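Local coordinates for protein Ral guanine nucleotide dissociation stimulator-like 2 (Mus musculus, PDB 4JGW) that probably acts as a guanine nucleotide exchange factor for small G proteins and associates in vitro with the GTP-bound forms of Rap1A and H-Ras, at residues L79-H83 and V121-W125; L111-G116 and F147-Y153; Q209-L213 and R442-Q448; A259-V264 and L290-W294; L401-D407 and K418-E422. All coordinates share one frame; numbering follows the deposited sequence.

Interaction 1. Residues L79-H83 and V121-W125; sequences LLATH and VLSTW
Leu80, near the end of helix 75-82, lays its CD2 methyl over one face of the Trp125 indole in helix 108-128. The methyl stands 3.9 Å from the centroid of the Trp125 five-membered ring, 25° off the ring normal, a CH-pi contact displaced toward the rim. Its sister, Leu80 CD1, turns to the stem of the same residue and lies 3.8 Å from Trp125 CB, so the forked end of the leucine grips both ring and stem. The tryptophan is extended from its helix with CG anti to the backbone N (chi1 -172°), which carries the indole under the leucine methyl and on to His83.

There the second aromatic joins. The edge of Trp125 points at the face of the imidazole in an offset edge-to-face pair, the planes at 85° and His83 NE2 3.5 Å from Trp125 CZ2. The imidazole is held from both of its nitrogens: His83 ND1 donates to Leu80 O over 2.9 Å, with the oxygen in the ring plane, and NE2 is hydrogen-bonded to Thr89. Trp125 NE1 is likewise bonded to Asp132.

The ring nitrogens are thus satisfied within segment 79-83 or by Thr89 and Asp132, and what joins the two segments of the N-terminal Ras-GEF region is apolar and aromatic. Burial and ring orientation, rather than polar bonds between the segments, therefore define this contact.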
# COMPACT_ATOMS: atom_id res chain seq x y z
N LEU A 79 12.47 -9.44 -2.30
CA LEU A 79 12.19 -10.34 -3.42
C LEU A 79 10.78 -10.91 -3.31
O LEU A 79 10.01 -10.89 -4.28
CB LEU A 79 13.21 -11.48 -3.50
CG LEU A 79 13.64 -12.08 -4.86
CD1 LEU A 79 14.29 -13.44 -4.66
CD2 LEU A 79 12.52 -12.20 -5.90
N LEU A 80 10.44 -11.41 -2.12
CA LEU A 80 9.13 -12.01 -1.87
C LEU A 80 7.98 -11.01 -2.05
O LEU A 80 6.90 -11.39 -2.50
CB LEU A 80 9.06 -12.65 -0.48
CG LEU A 80 9.92 -13.89 -0.20
CD1 LEU A 80 9.76 -14.34 1.24
CD2 LEU A 80 9.62 -15.04 -1.17
N ALA A 81 8.23 -9.75 -1.71
CA ALA A 81 7.21 -8.71 -1.81
C ALA A 81 7.03 -8.15 -3.22
O ALA A 81 5.92 -7.78 -3.61
CB ALA A 81 7.50 -7.58 -0.83
N THR A 82 8.12 -8.09 -3.99
CA THR A 82 8.11 -7.44 -5.30
C THR A 82 8.10 -8.40 -6.51
O THR A 82 8.00 -7.95 -7.65
CB THR A 82 9.30 -6.46 -5.47
OG1 THR A 82 10.54 -7.18 -5.42
CG2 THR A 82 9.28 -5.38 -4.39
N HIS A 83 8.20 -9.71 -6.26
CA HIS A 83 8.42 -10.68 -7.34
C HIS A 83 7.37 -10.67 -8.46
O HIS A 83 7.70 -10.93 -9.62
CB HIS A 83 8.62 -12.10 -6.79
CG HIS A 83 7.36 -12.78 -6.37
ND1 HIS A 83 6.76 -12.56 -5.15
CD2 HIS A 83 6.59 -13.71 -7.00
CE1 HIS A 83 5.67 -13.30 -5.05
NE2 HIS A 83 5.55 -14.01 -6.16
N VAL A 121 12.13 -19.76 4.12
CA VAL A 121 11.73 -18.77 3.13
C VAL A 121 10.26 -18.94 2.72
O VAL A 121 9.52 -17.96 2.64
CB VAL A 121 12.66 -18.80 1.88
CG1 VAL A 121 12.00 -18.13 0.68
CG2 VAL A 121 14.00 -18.14 2.20
N LEU A 122 9.85 -20.18 2.48
CA LEU A 122 8.47 -20.48 2.08
C LEU A 122 7.47 -20.20 3.20
O LEU A 122 6.35 -19.78 2.93
CB LEU A 122 8.34 -21.92 1.57
CG LEU A 122 8.99 -22.24 0.22
CD1 LEU A 122 9.21 -23.74 0.06
CD2 LEU A 122 8.19 -21.68 -0.96
N SER A 123 7.88 -20.44 4.45
CA SER A 123 7.03 -20.11 5.60
C SER A 123 6.85 -18.60 5.74
O SER A 123 5.74 -18.12 5.95
CB SER A 123 7.58 -20.73 6.89
OG SER A 123 8.90 -20.29 7.16
N THR A 124 7.95 -17.85 5.61
CA THR A 124 7.90 -16.39 5.63
C THR A 124 7.03 -15.85 4.49
O THR A 124 6.19 -14.99 4.71
CB THR A 124 9.32 -15.77 5.58
OG1 THR A 124 10.08 -16.20 6.72
CG2 THR A 124 9.26 -14.24 5.59
N TRP A 125 7.23 -16.39 3.29
CA TRP A 125 6.44 -16.04 2.10
C TRP A 125 4.95 -16.25 2.32
O TRP A 125 4.14 -15.37 2.03
CB TRP A 125 6.94 -16.84 0.89
CG TRP A 125 6.37 -16.45 -0.46
CD1 TRP A 125 5.52 -15.41 -0.74
CD2 TRP A 125 6.65 -17.08 -1.72
NE1 TRP A 125 5.23 -15.37 -2.08
CE2 TRP A 125 5.91 -16.38 -2.71
CE3 TRP A 125 7.43 -18.17 -2.11
CZ2 TRP A 125 5.95 -16.74 -4.06
CZ3 TRP A 125 7.46 -18.53 -3.45
CH2 TRP A 125 6.73 -17.82 -4.41

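Interaction 2. Residues L111-G116 and F147-Y153; sequences LERTTG and FLLRTGY
Thr115 of helix 108-128 fits between two aromatic residues of 147-153, Phe147 and Tyr153. Its CG2 methyl sits over one face of the tyrosine, 3.8 Å from the centroid of the Tyr153 ring and 18° off the normal, a CH-pi contact, and also touches Phe147 CE2. The hydroxyl lies at the edge of the phenylalanine, near the ring plane, with Thr115 OG1 3.5 Å from Phe147 CZ. Thr115 OG1 also donates to Leu111 O one turn back, at 2.6 Å; it arrives on the face of the carbonyl plane away from Thr115 N, so Leu111 O takes two bonds and the threonine's rotation is fixed.

This is the close-packed half. Here Leu111 CD2 meets Phe147 CZ at 3.7 Å, the two side chains overlapping head to stem, and Thr151 adds a methyl-to-methyl touch on Leu111 at the partly exposed margin. Leu100 of helix 89-101 touches both Thr115 and Phe147.

The other half is looser and faces solvent. Glu112 contributes only its aliphatic part, Glu112 CG lying 3.7 Å from Tyr153 CE1, and the tyrosine hydroxyl rests against the backbone, with Tyr153 OH 3.4 Å from Gly116 CA. Tyr153 follows a turn in which Gly152, with phi 70°, ends the helix and brings the chain back toward 108-128.

The local axes of 111-116 and 147-151 run nearly antiparallel, at 156°, but 12.4 Å apart, a spacing bridged by side chains: antiparallel helix packing within the all-helical part of the N-terminal Ras-GEF (REM) domain.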
# COMPACT_ATOMS: atom_id res chain seq x y z
N LEU A 111 22.49 -30.51 1.93
CA LEU A 111 21.10 -30.72 1.52
C LEU A 111 20.14 -30.24 2.60
O LEU A 111 19.20 -29.50 2.32
CB LEU A 111 20.85 -32.21 1.21
CG LEU A 111 19.93 -32.64 0.06
CD1 LEU A 111 19.75 -34.15 0.08
CD2 LEU A 111 18.57 -31.95 0.07
N GLU A 112 20.39 -30.67 3.84
CA GLU A 112 19.55 -30.34 4.99
C GLU A 112 19.55 -28.84 5.30
O GLU A 112 18.52 -28.28 5.68
CB GLU A 112 19.99 -31.13 6.22
CG GLU A 112 18.97 -31.19 7.35
CD GLU A 112 19.52 -31.80 8.63
OE1 GLU A 112 20.65 -32.34 8.61
OE2 GLU A 112 18.82 -31.75 9.66
N ARG A 113 20.71 -28.21 5.13
CA ARG A 113 20.89 -26.78 5.36
C ARG A 113 20.03 -25.95 4.41
O ARG A 113 19.22 -25.12 4.85
CB ARG A 113 22.37 -26.41 5.20
CG ARG A 113 22.72 -24.96 5.53
CD ARG A 113 23.95 -24.50 4.76
NE ARG A 113 25.15 -25.29 5.07
CZ ARG A 113 26.20 -25.43 4.27
NH1 ARG A 113 26.22 -24.84 3.07
NH2 ARG A 113 27.23 -26.16 4.65
N THR A 114 20.19 -26.18 3.10
CA THR A 114 19.47 -25.44 2.07
C THR A 114 17.97 -25.72 2.11
O THR A 114 17.16 -24.81 1.92
CB THR A 114 20.03 -25.75 0.66
OG1 THR A 114 21.44 -25.49 0.65
CG2 THR A 114 19.36 -24.89 -0.41
N THR A 115 17.60 -26.98 2.36
CA THR A 115 16.20 -27.35 2.55
C THR A 115 15.61 -26.59 3.73
O THR A 115 14.46 -26.13 3.66
CB THR A 115 16.03 -28.88 2.74
OG1 THR A 115 16.68 -29.56 1.66
CG2 THR A 115 14.56 -29.27 2.76
N GLY A 116 16.40 -26.43 4.79
CA GLY A 116 16.01 -25.63 5.95
C GLY A 116 15.78 -24.17 5.62
O GLY A 116 14.84 -23.55 6.11
N PHE A 147 9.78 -34.02 -2.99
CA PHE A 147 11.21 -33.82 -2.74
C PHE A 147 11.56 -34.08 -1.28
O PHE A 147 12.61 -34.66 -0.98
CB PHE A 147 11.63 -32.40 -3.16
CG PHE A 147 12.87 -31.90 -2.45
CD1 PHE A 147 14.14 -32.23 -2.92
CD2 PHE A 147 12.76 -31.09 -1.32
CE1 PHE A 147 15.28 -31.78 -2.27
CE2 PHE A 147 13.90 -30.63 -0.67
CZ PHE A 147 15.16 -30.97 -1.14
N LEU A 148 10.68 -33.65 -0.38
CA LEU A 148 10.89 -33.77 1.07
C LEU A 148 10.82 -35.22 1.55
O LEU A 148 11.62 -35.64 2.38
CB LEU A 148 9.89 -32.90 1.84
CG LEU A 148 10.06 -31.38 1.72
CD1 LEU A 148 8.74 -30.67 2.00
CD2 LEU A 148 11.16 -30.86 2.64
N LEU A 149 9.84 -35.96 1.04
CA LEU A 149 9.66 -37.38 1.37
C LEU A 149 10.75 -38.25 0.75
O LEU A 149 11.15 -39.26 1.32
CB LEU A 149 8.28 -37.87 0.94
CG LEU A 149 7.09 -37.77 1.92
CD1 LEU A 149 6.72 -36.33 2.26
CD2 LEU A 149 5.89 -38.50 1.34
N ARG A 150 11.22 -37.84 -0.43
CA ARG A 150 12.27 -38.54 -1.16
C ARG A 150 13.63 -38.42 -0.46
O ARG A 150 14.43 -39.35 -0.49
CB ARG A 150 12.37 -37.97 -2.57
CG ARG A 150 12.86 -38.92 -3.64
CD ARG A 150 12.35 -38.48 -5.01
NE ARG A 150 12.71 -37.09 -5.31
CZ ARG A 150 11.93 -36.23 -5.98
NH1 ARG A 150 10.74 -36.61 -6.42
NH2 ARG A 150 12.35 -34.99 -6.19
N THR A 151 13.87 -37.26 0.16
CA THR A 151 15.11 -37.01 0.89
C THR A 151 15.01 -37.41 2.36
O THR A 151 16.03 -37.51 3.06
CB THR A 151 15.55 -35.53 0.79
OG1 THR A 151 14.46 -34.67 1.15
CG2 THR A 151 16.01 -35.20 -0.63
N GLY A 152 13.79 -37.64 2.83
CA GLY A 152 13.54 -38.03 4.22
C GLY A 152 13.80 -36.91 5.21
O GLY A 152 14.41 -37.13 6.26
N TYR A 153 13.32 -35.72 4.88
CA TYR A 153 13.50 -34.54 5.72
C TYR A 153 12.53 -34.54 6.89
O TYR A 153 11.36 -34.92 6.74
CB TYR A 153 13.34 -33.26 4.89
CG TYR A 153 13.78 -31.99 5.59
CD1 TYR A 153 15.12 -31.59 5.56
CD2 TYR A 153 12.87 -31.20 6.29
CE1 TYR A 153 15.53 -30.43 6.20
CE2 TYR A 153 13.28 -30.04 6.93
CZ TYR A 153 14.61 -29.66 6.88
OH TYR A 153 15.01 -28.51 7.52

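Interaction 3. Residues Q209-L213 and R442-Q448; sequences QLTLL and RPNSDIQ
Gln209 of helix 203-219 reaches into the turn that leads to helix 445-453 and meets a partner with nearly every side-chain atom. Gln209 CB starts the path against Ile447, 3.8 Å from Ile447 CG2, and CG continues along the same methyl while lying close to the amide of Gln448. The chain then bends at chi2 (46°), which swings the terminal amide away from the isoleucine and onto the backbone of 442-444. Gln209 CD passes beside Asn444, 3.6 Å from Asn444 CB.

At the tip, OE1 accepts twice. Asn444 N donates to Gln209 OE1 across 2.6 Å from well above the carbonyl plane, and Gln448 NE2 approaches the same oxygen from the opposite face at 3.2 Å, almost straight (171°), with OE1 in the plane of the Gln448 amide. Gln209 NE2 makes a weak bond to Arg442 O, 3.4 Å away. The glutamine amide is thereby held at both ends.

An apolar contact flanks it, Leu212 CD2 lying 3.7 Å from Pro443 CA. Separately, the Leu213 methyls pack against the polar Gln448 amide, CD2 approaching OE1.

Asn444 has a second task. Asn444 OD1 accepts from Ile447 N at 3.0 Å and weakly from Asp446 N, which makes it the N-cap of helix 445-453. Gln209 thus binds the backbone of an N-cap residue, joining the start of a late helix to helix 203-219 in the helical Ras-GEF (CDC25-homology) domain.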
# COMPACT_ATOMS: atom_id res chain seq x y z
N GLN A 209 -16.91 7.14 11.23
CA GLN A 209 -17.55 6.17 10.37
C GLN A 209 -16.86 6.07 9.01
O GLN A 209 -16.74 4.99 8.44
CB GLN A 209 -19.03 6.52 10.22
CG GLN A 209 -20.00 5.36 10.42
CD GLN A 209 -19.69 4.50 11.65
OE1 GLN A 209 -19.86 3.29 11.59
NE2 GLN A 209 -19.25 5.11 12.74
N LEU A 210 -16.42 7.22 8.49
CA LEU A 210 -15.62 7.25 7.27
C LEU A 210 -14.28 6.54 7.49
O LEU A 210 -13.79 5.83 6.62
CB LEU A 210 -15.40 8.69 6.78
CG LEU A 210 -16.58 9.48 6.22
CD1 LEU A 210 -16.13 10.88 5.84
CD2 LEU A 210 -17.21 8.79 5.01
N THR A 211 -13.70 6.74 8.68
CA THR A 211 -12.42 6.14 9.05
C THR A 211 -12.52 4.62 9.21
O THR A 211 -11.60 3.90 8.81
CB THR A 211 -11.83 6.79 10.32
OG1 THR A 211 -11.82 8.21 10.16
CG2 THR A 211 -10.41 6.31 10.57
N LEU A 212 -13.64 4.14 9.76
CA LEU A 212 -13.88 2.70 9.88
C LEU A 212 -13.85 2.01 8.52
O LEU A 212 -13.24 0.95 8.37
CB LEU A 212 -15.23 2.44 10.57
CG LEU A 212 -15.52 1.01 11.04
CD1 LEU A 212 -14.73 0.66 12.30
CD2 LEU A 212 -17.01 0.83 11.28
N LEU A 213 -14.50 2.61 7.53
CA LEU A 213 -14.52 2.08 6.17
C LEU A 213 -13.14 2.18 5.50
O LEU A 213 -12.69 1.23 4.86
CB LEU A 213 -15.58 2.78 5.32
CG LEU A 213 -17.06 2.58 5.68
CD1 LEU A 213 -17.91 3.67 5.05
CD2 LEU A 213 -17.56 1.20 5.26
N ARG A 442 -16.53 1.90 16.50
CA ARG A 442 -17.76 1.11 16.48
C ARG A 442 -18.64 1.46 15.28
O ARG A 442 -18.84 2.65 14.99
CB ARG A 442 -18.55 1.32 17.78
CG ARG A 442 -17.71 1.33 19.05
CD ARG A 442 -18.50 1.86 20.24
NE ARG A 442 -17.62 2.36 21.30
CZ ARG A 442 -18.04 2.85 22.47
NH1 ARG A 442 -19.34 2.90 22.75
NH2 ARG A 442 -17.16 3.29 23.36
N PRO A 443 -19.16 0.44 14.57
CA PRO A 443 -20.06 0.67 13.44
C PRO A 443 -21.40 1.28 13.84
O PRO A 443 -22.17 0.67 14.59
CB PRO A 443 -20.25 -0.73 12.84
CG PRO A 443 -19.90 -1.67 13.94
CD PRO A 443 -18.84 -0.99 14.74
N ASN A 444 -21.66 2.50 13.35
CA ASN A 444 -22.93 3.18 13.52
C ASN A 444 -23.85 2.78 12.36
O ASN A 444 -23.66 3.24 11.24
CB ASN A 444 -22.71 4.70 13.54
CG ASN A 444 -24.00 5.49 13.73
OD1 ASN A 444 -24.98 5.31 13.01
ND2 ASN A 444 -23.99 6.40 14.70
N SER A 445 -24.84 1.93 12.66
CA SER A 445 -25.71 1.35 11.63
C SER A 445 -26.40 2.38 10.73
O SER A 445 -26.54 2.17 9.53
CB SER A 445 -26.75 0.42 12.27
OG SER A 445 -27.68 1.14 13.07
N ASP A 446 -26.83 3.50 11.31
CA ASP A 446 -27.59 4.51 10.57
C ASP A 446 -26.75 5.44 9.68
O ASP A 446 -27.20 5.83 8.61
CB ASP A 446 -28.52 5.30 11.49
CG ASP A 446 -29.73 4.49 11.93
OD1 ASP A 446 -29.60 3.67 12.87
OD2 ASP A 446 -30.82 4.67 11.33
N ILE A 447 -25.54 5.78 10.13
CA ILE A 447 -24.61 6.53 9.28
C ILE A 447 -24.16 5.65 8.11
O ILE A 447 -24.08 6.11 6.97
CB ILE A 447 -23.38 7.07 10.06
CG1 ILE A 447 -23.83 8.02 11.18
CG2 ILE A 447 -22.41 7.80 9.11
CD1 ILE A 447 -22.72 8.45 12.12
N GLN A 448 -23.88 4.38 8.40
CA GLN A 448 -23.49 3.41 7.38
C GLN A 448 -24.58 3.22 6.33
O GLN A 448 -24.29 3.17 5.13
CB GLN A 448 -23.11 2.06 8.01
CG GLN A 448 -21.79 2.06 8.78
CD GLN A 448 -20.56 2.27 7.90
OE1 GLN A 448 -20.58 1.97 6.70
NE2 GLN A 448 -19.49 2.78 8.50

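Interaction 4. Residues A259-V264 and L290-W294; sequences AVVSSV and LLEKW
Trp294 of helix 284-303 enters helix 244-264 as a knob into a hole formed by Ala259, Val260, Ser263 and Val264. The CH-pi contact comes from Val260, whose CG2 methyl lies over one face of the indole, 3.6 Å from the centroid of the Trp294 six-membered ring and 17° off the normal. The other methyl of this valine covers the pyrrole side, with Val260 CG1 3.8 Å from Trp294 CG. Both branches therefore lie along the ring, valine and tryptophan overlapping side by side from opposing helices. At the far corner of the indole, Ala259 CB comes to 4.3 Å from Trp294 CH2.

These two helices run antiparallel, their local axes at 157° and 10.0 Å apart, as an antiparallel pair in the helical core of the catalytic (CDC25-homology) domain, with the short strands 267-269 and 277-279 in the connection.

The polar contribution comes from Ser263, whose OG lies at the ring edge near the indole plane and is modelled as acceptor for Trp294 NE1. The modelled separation is too short for its exact length to be relied on.

Aliphatic packing fills the end of the helix pair nearest the connection. Val264 CG1 meets Leu291 CD2 at 3.8 Å, the two side chains nearly perpendicular, while Val264 CG2 stands 3.9 Å from Trp294 CD1. Leu290 directs CD1 onto the backbone, 3.4 Å from Ser263 O. Helix 307-318 packs on Val260 and Leu291 through Leu317.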
# COMPACT_ATOMS: atom_id res chain seq x y z
N ALA A 259 -19.67 12.13 -2.51
CA ALA A 259 -20.68 12.48 -1.52
C ALA A 259 -20.65 13.97 -1.16
O ALA A 259 -21.70 14.60 -1.02
CB ALA A 259 -20.53 11.63 -0.27
N VAL A 260 -19.44 14.52 -1.03
CA VAL A 260 -19.25 15.93 -0.70
C VAL A 260 -19.77 16.83 -1.82
O VAL A 260 -20.56 17.74 -1.58
CB VAL A 260 -17.76 16.27 -0.41
CG1 VAL A 260 -17.60 17.75 -0.06
CG2 VAL A 260 -17.21 15.41 0.72
N VAL A 261 -19.33 16.55 -3.05
CA VAL A 261 -19.78 17.29 -4.24
C VAL A 261 -21.31 17.22 -4.36
O VAL A 261 -21.97 18.25 -4.53
CB VAL A 261 -19.11 16.74 -5.53
CG1 VAL A 261 -19.72 17.36 -6.78
CG2 VAL A 261 -17.60 17.00 -5.50
N SER A 262 -21.85 16.01 -4.24
CA SER A 262 -23.28 15.75 -4.38
C SER A 262 -24.14 16.50 -3.35
O SER A 262 -25.14 17.12 -3.71
CB SER A 262 -23.54 14.24 -4.29
OG SER A 262 -24.91 13.93 -4.43
N SER A 263 -23.73 16.46 -2.08
CA SER A 263 -24.50 17.07 -1.00
C SER A 263 -24.45 18.60 -1.02
O SER A 263 -25.47 19.25 -0.79
CB SER A 263 -24.06 16.54 0.37
OG SER A 263 -22.86 17.15 0.80
N VAL A 264 -23.27 19.14 -1.30
CA VAL A 264 -23.10 20.59 -1.44
C VAL A 264 -23.97 21.13 -2.58
O VAL A 264 -24.58 22.19 -2.45
CB VAL A 264 -21.60 20.98 -1.63
CG1 VAL A 264 -21.46 22.41 -2.13
CG2 VAL A 264 -20.84 20.80 -0.32
N LEU A 290 -23.80 23.37 4.57
CA LEU A 290 -23.29 22.10 4.06
C LEU A 290 -21.78 22.15 3.86
O LEU A 290 -21.08 21.20 4.19
CB LEU A 290 -24.01 21.72 2.77
CG LEU A 290 -25.45 21.23 2.92
CD1 LEU A 290 -26.27 21.51 1.67
CD2 LEU A 290 -25.51 19.75 3.28
N LEU A 291 -21.28 23.27 3.32
CA LEU A 291 -19.84 23.49 3.17
C LEU A 291 -19.15 23.45 4.53
O LEU A 291 -18.15 22.75 4.71
CB LEU A 291 -19.55 24.82 2.47
CG LEU A 291 -19.87 24.97 0.98
CD1 LEU A 291 -19.81 26.44 0.58
CD2 LEU A 291 -18.94 24.14 0.11
N GLU A 292 -19.70 24.21 5.49
CA GLU A 292 -19.20 24.25 6.86
C GLU A 292 -19.21 22.87 7.51
O GLU A 292 -18.28 22.51 8.24
CB GLU A 292 -20.03 25.23 7.70
CG GLU A 292 -19.78 26.71 7.39
CD GLU A 292 -20.95 27.62 7.78
OE1 GLU A 292 -21.86 27.17 8.50
OE2 GLU A 292 -20.95 28.79 7.35
N LYS A 293 -20.26 22.09 7.24
CA LYS A 293 -20.39 20.74 7.77
C LYS A 293 -19.27 19.81 7.28
O LYS A 293 -18.65 19.11 8.09
CB LYS A 293 -21.76 20.15 7.42
CG LYS A 293 -22.05 18.79 8.06
CD LYS A 293 -22.15 18.91 9.58
CE LYS A 293 -22.48 17.58 10.20
NZ LYS A 293 -23.17 17.76 11.51
N TRP A 294 -19.03 19.81 5.97
CA TRP A 294 -18.00 18.97 5.37
C TRP A 294 -16.59 19.40 5.76
O TRP A 294 -15.71 18.55 5.93
CB TRP A 294 -18.14 18.94 3.85
CG TRP A 294 -19.25 18.04 3.37
CD1 TRP A 294 -20.41 18.42 2.77
CD2 TRP A 294 -19.29 16.61 3.47
NE1 TRP A 294 -21.18 17.31 2.49
CE2 TRP A 294 -20.51 16.19 2.90
CE3 TRP A 294 -18.41 15.64 3.98
CZ2 TRP A 294 -20.88 14.84 2.82
CZ3 TRP A 294 -18.78 14.30 3.90
CH2 TRP A 294 -20.01 13.91 3.33

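Interaction 5. Residues L401-D407 and K418-E422; sequences LDAASKD and KRRKE
Lys418 is stretched out from helix 416-436, with CG anti to the backbone N (chi1 179°) and every later torsion near 180°, and its ammonium group lands at the C-terminal end of helix 392-404, where Asp402 and Asp407 converge on it. Asp402, itself with CG anti to its N (chi1 -178°), turns its carboxylate to meet the lysine. The result is a salt-bridge network at the end of the helical hairpin, helices 392-404 and 416-436, that projects from the catalytic domain of Ras-family exchange factors; the connection carries the short strand 414-415.

Four oxygens surround Lys418 NZ within bonding distance, more than its three N-H can serve singly, so at least one must be shared. Two are carboxylate atoms 2.7 Å from Lys418 NZ: Asp402 OD1, met on its anti side, and Asp407 OD1, met on its syn side. The others are backbone carbonyls, Asp402 O, approached on a lone pair in the carbonyl plane, and Ser405 O, 2.8 Å from Lys418 NZ and reached from above its plane. Two carboxylates and the carbonyls at a helix end would probably stabilise the charged lysine. Its methylene stem is packed too, with Lys418 CD 3.7 Å from Ser405 CB.

The network runs on through Arg419, whose NH2 makes a weak bond to Asp407 OD1, the two flat groups inclined by 30°. Arg419 NH1 then forms a salt bridge with Glu422 OE1 at 2.8 Å, one turn along the same helix. Asp407 is also tied through its backbone to Asn415, and Arg419 and Glu422 both touch Thr82 of helix 75-82.

Away from the charges, Leu401 sets its two methyls on helix 416-436: Leu401 CD1 lies 3.9 Å from Lys421 CB, and Leu401 CD2 rests 3.7 Å from Glu422 CG.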
# COMPACT_ATOMS: atom_id res chain seq x y z
N LEU A 401 9.18 6.01 -9.39
CA LEU A 401 10.29 5.07 -9.23
C LEU A 401 10.35 4.06 -10.38
O LEU A 401 11.44 3.75 -10.87
CB LEU A 401 10.18 4.36 -7.88
CG LEU A 401 11.28 3.40 -7.42
CD1 LEU A 401 12.63 4.11 -7.28
CD2 LEU A 401 10.86 2.77 -6.11
N ASP A 402 9.19 3.57 -10.80
CA ASP A 402 9.09 2.63 -11.91
C ASP A 402 9.57 3.26 -13.23
O ASP A 402 10.24 2.60 -14.02
CB ASP A 402 7.66 2.10 -12.05
CG ASP A 402 7.52 1.08 -13.17
OD1 ASP A 402 8.34 0.13 -13.22
OD2 ASP A 402 6.60 1.23 -13.99
N ALA A 403 9.21 4.52 -13.45
CA ALA A 403 9.63 5.26 -14.64
C ALA A 403 11.13 5.59 -14.61
O ALA A 403 11.79 5.57 -15.65
CB ALA A 403 8.82 6.54 -14.79
N ALA A 404 11.65 5.87 -13.42
CA ALA A 404 13.04 6.29 -13.25
C ALA A 404 14.05 5.14 -13.31
O ALA A 404 15.18 5.33 -13.76
CB ALA A 404 13.21 7.08 -11.95
N SER A 405 13.63 3.96 -12.86
CA SER A 405 14.53 2.82 -12.75
C SER A 405 14.23 1.73 -13.77
O SER A 405 13.07 1.43 -14.05
CB SER A 405 14.48 2.24 -11.33
OG SER A 405 14.77 3.24 -10.36
N LYS A 406 15.29 1.13 -14.31
CA LYS A 406 15.17 0.07 -15.30
C LYS A 406 14.85 -1.27 -14.64
O LYS A 406 15.36 -1.57 -13.56
CB LYS A 406 16.47 -0.06 -16.11
CG LYS A 406 16.87 1.21 -16.87
CD LYS A 406 18.27 1.10 -17.46
CE LYS A 406 18.61 2.33 -18.27
NZ LYS A 406 19.98 2.27 -18.85
N ASP A 407 14.00 -2.05 -15.29
CA ASP A 407 13.65 -3.39 -14.82
C ASP A 407 14.85 -4.32 -14.93
O ASP A 407 15.22 -5.00 -13.97
CB ASP A 407 12.48 -3.96 -15.62
CG ASP A 407 11.15 -3.32 -15.27
OD1 ASP A 407 11.04 -2.68 -14.20
OD2 ASP A 407 10.20 -3.45 -16.07
N LYS A 418 16.28 -1.52 -7.94
CA LYS A 418 14.92 -1.04 -8.13
C LYS A 418 13.96 -1.66 -7.11
O LYS A 418 13.12 -0.96 -6.53
CB LYS A 418 14.44 -1.33 -9.56
CG LYS A 418 13.01 -0.89 -9.85
CD LYS A 418 12.68 -0.99 -11.33
CE LYS A 418 11.28 -0.43 -11.60
NZ LYS A 418 11.03 -0.20 -13.05
N ARG A 419 14.10 -2.96 -6.90
CA ARG A 419 13.21 -3.72 -6.01
C ARG A 419 13.41 -3.38 -4.53
O ARG A 419 12.47 -3.45 -3.74
CB ARG A 419 13.36 -5.23 -6.25
CG ARG A 419 13.20 -5.67 -7.70
CD ARG A 419 11.88 -5.18 -8.30
NE ARG A 419 11.88 -5.25 -9.76
CZ ARG A 419 10.96 -4.68 -10.54
NH1 ARG A 419 9.96 -3.99 -10.01
NH2 ARG A 419 11.05 -4.80 -11.86
N ARG A 420 14.65 -3.02 -4.17
CA ARG A 420 14.96 -2.58 -2.81
C ARG A 420 14.30 -1.25 -2.51
O ARG A 420 13.75 -1.05 -1.43
CB ARG A 420 16.48 -2.45 -2.62
CG ARG A 420 17.20 -3.77 -2.49
CD ARG A 420 18.69 -3.58 -2.25
NE ARG A 420 19.41 -4.81 -2.55
CZ ARG A 420 19.67 -5.77 -1.67
NH1 ARG A 420 19.29 -5.64 -0.40
NH2 ARG A 420 20.31 -6.86 -2.06
N LYS A 421 14.37 -0.34 -3.48
CA LYS A 421 13.76 0.99 -3.38
C LYS A 421 12.24 0.87 -3.33
O LYS A 421 11.57 1.66 -2.65
CB LYS A 421 14.19 1.87 -4.56
CG LYS A 421 15.68 2.15 -4.62
CD LYS A 421 16.03 3.02 -5.82
CE LYS A 421 17.53 3.09 -6.03
NZ LYS A 421 17.90 4.11 -7.05
N GLU A 422 11.70 -0.11 -4.04
CA GLU A 422 10.28 -0.42 -3.99
C GLU A 422 9.88 -0.96 -2.61
O GLU A 422 8.89 -0.51 -2.03
CB GLU A 422 9.89 -1.39 -5.11
CG GLU A 422 9.75 -0.70 -6.46
CD GLU A 422 9.46 -1.65 -7.60
OE1 GLU A 422 9.82 -2.84 -7.50
OE2 GLU A 422 8.88 -1.21 -8.61

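Interactions 1 and 2 share helix 108-128 and lie in the N-terminal Ras-GEF region, their centres about 20 Å apart and their segments alternating along the chain. Interactions 3, 4 and 5 belong to the Ras-GEF domain. Segments 209-213 and 442-448 bracket both others in sequence; interaction 4 lies about 18 Å from interaction 3 between centres, whereas the centre of interaction 5 is about 38 Å from it, on the opposite side of the chain's centre. Interactions 5 and 1, centres about 18 Å apart, touch: Thr82 OG1 is 3.5 Å from Arg419 CB. Helix 416-436, the second helix of the helical hairpin, therefore packs on helix 75-82 and joins the catalytic domain to the N-terminal one.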